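PDB 7B1Z: virulence associated protein VapB from Rhodococcus hoagii, which is a plasmid-encoded virulence-associated protein, represented here by its C-terminal beta-barrel part, whose molecular function is not firmly established. Local coordinates for residues G44-T49 with I89-V94. Residues are numbered along the deposited sequence; the frame is centred on the assembly and turned at random.
Sequences GAFWGT and IQAGAV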
loop_
_atom_site.group_PDB
_atom_site.type_symbol
_atom_site.label_atom_id
_atom_site.label_comp_id
_atom_site.label_asym_id
_atom_site.label_seq_id
_atom_site.Cartn_x
_atom_site.Cartn_y
_atom_site.Cartn_z
ATOM N N GLY A 44 10.423 5.650 5.039
ATOM C CA GLY A 44 9.660 6.736 5.618
ATOM C C GLY A 44 8.234 6.352 5.935
ATOM O O GLY A 44 7.715 5.338 5.464
ATOM N N ALA A 45 7.613 7.186 6.747
ATOM C CA ALA A 45 6.207 7.063 7.114
ATOM C C ALA A 45 5.305 7.762 6.092
ATOM O O ALA A 45 5.725 8.658 5.364
ATOM C CB ALA A 45 5.986 7.671 8.491
ATOM N N PHE A 46 4.041 7.337 6.047
ATOM C CA PHE A 46 3.051 8.029 5.236
ATOM C C PHE A 46 1.695 7.944 5.929
ATOM O O PHE A 46 1.470 7.082 6.785
ATOM C CB PHE A 46 3.032 7.466 3.805
ATOM C CG PHE A 46 2.793 5.992 3.723
ATOM C CD1 PHE A 46 1.502 5.491 3.809
ATOM C CD2 PHE A 46 3.845 5.106 3.565
ATOM C CE1 PHE A 46 1.271 4.119 3.717
ATOM C CE2 PHE A 46 3.620 3.732 3.472
ATOM C CZ PHE A 46 2.315 3.252 3.558
ATOM N N TRP A 47 0.838 8.921 5.628
ATOM C CA TRP A 47 -0.498 9.038 6.205
ATOM C C TRP A 47 -1.466 9.397 5.092
ATOM O O TRP A 47 -1.144 10.210 4.228
ATOM C CB TRP A 47 -0.608 10.147 7.288
ATOM C CG TRP A 47 0.125 9.893 8.564
ATOM C CD1 TRP A 47 -0.397 9.409 9.739
ATOM C CD2 TRP A 47 1.513 10.135 8.814
ATOM N NE1 TRP A 47 0.591 9.325 10.699
ATOM C CE2 TRP A 47 1.771 9.764 10.157
ATOM C CE3 TRP A 47 2.562 10.628 8.038
ATOM C CZ2 TRP A 47 3.038 9.868 10.729
ATOM C CZ3 TRP A 47 3.821 10.728 8.613
ATOM C CH2 TRP A 47 4.048 10.350 9.944
ATOM N N GLY A 48 -2.670 8.845 5.136
ATOM C CA GLY A 48 -3.614 9.217 4.109
ATOM C C GLY A 48 -4.957 8.542 4.245
ATOM O O GLY A 48 -5.431 8.285 5.345
ATOM N N THR A 49 -5.569 8.273 3.106
ATOM C CA THR A 49 -6.931 7.787 3.031
ATOM C C THR A 49 -6.982 6.544 2.163
ATOM O O THR A 49 -6.448 6.535 1.046
ATOM C CB THR A 49 -7.839 8.868 2.457
ATOM O OG1 THR A 49 -7.793 10.008 3.319
ATOM C CG2 THR A 49 -9.277 8.381 2.336
ATOM N N ILE A 89 -5.049 3.570 -1.817
ATOM C CA ILE A 89 -4.647 4.553 -0.818
ATOM C C ILE A 89 -4.030 5.743 -1.527
ATOM O O ILE A 89 -3.218 5.575 -2.434
ATOM C CB ILE A 89 -3.657 3.933 0.185
ATOM C CG1 ILE A 89 -4.402 2.986 1.110
ATOM C CG2 ILE A 89 -2.955 4.979 0.998
ATOM C CD1 ILE A 89 -3.478 2.072 1.870
ATOM N N GLN A 90 -4.393 6.938 -1.084
ATOM C CA GLN A 90 -3.699 8.173 -1.425
ATOM C C GLN A 90 -3.043 8.684 -0.147
ATOM O O GLN A 90 -3.727 8.907 0.860
ATOM C CB GLN A 90 -4.682 9.196 -2.002
ATOM C CG GLN A 90 -5.469 8.633 -3.167
ATOM C CD GLN A 90 -6.399 9.620 -3.874
ATOM O OE1 GLN A 90 -7.086 9.232 -4.823
ATOM N NE2 GLN A 90 -6.451 10.864 -3.413
ATOM N N ALA A 91 -1.739 8.870 -0.162
ATOM C CA ALA A 91 -1.052 9.242 1.062
ATOM C C ALA A 91 0.007 10.306 0.811
ATOM O O ALA A 91 0.561 10.417 -0.283
ATOM C CB ALA A 91 -0.384 8.023 1.707
ATOM N N GLY A 92 0.289 11.066 1.863
ATOM C CA GLY A 92 1.451 11.934 1.912
ATOM C C GLY A 92 2.588 11.229 2.622
ATOM O O GLY A 92 2.405 10.640 3.692
ATOM N N ALA A 93 3.772 11.326 2.026
ATOM C CA ALA A 93 4.950 10.615 2.487
ATOM C C ALA A 93 5.947 11.618 3.023
ATOM O O ALA A 93 6.146 12.681 2.430
ATOM C CB ALA A 93 5.574 9.792 1.358
ATOM N N VAL A 94 6.567 11.268 4.147
ATOM C CA VAL A 94 7.521 12.167 4.777
ATOM C C VAL A 94 8.769 12.282 3.925
ATOM O O VAL A 94 9.325 13.370 3.760
ATOM C CB VAL A 94 7.850 11.656 6.193
ATOM C CG1 VAL A 94 9.107 12.310 6.726
ATOM C CG2 VAL A 94 6.689 11.891 7.131
#
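F46 and A91 meet on the apolar side of two antiparallel strands, with CD1 of the F46 ring 3.8 Å from CB of A91 in an oblique approach. The strand pairing sets F46 CB 4.2 Å from CB of A93, and chi1 of 56°, with CG between the backbone N and the carbonyl carbon, carries the ring away from the partner strand into the barrel interior. G48 CA and A91 CA come within 4.0 Å as a non-hydrogen-bonded pair; G48 has no side chain, and its CA lies 3.3 Å from Q90 O, a CA-H...O contact with 143° at the hydrogen. W47 projects on the other face, where CG2 of V94 meets CZ3 at the edge of the indole, in its plane, at 3.4 Å. Five backbone hydrogen bonds join the strands. W47 and G92 exchange two, T49 and Q90 another two, and V94 N to A45 O (3.0 Å) is the straightest, with 172° at the hydrogen. At the polar edge, Q90 OE1 is hydrogen-bonded to H88 NE2, and Q90 NE2 to a glycerol probably left from crystallisation. The pairing is that of strand 42-52 with strand 85-93 in an eight-stranded antiparallel barrel: backbone hydrogen bonds continue the sheet from F46 to G10 of strand 4-14 and from A91 to L74 of strand 73-79, and V23 of strand 18-25 packs against both F46 and I89.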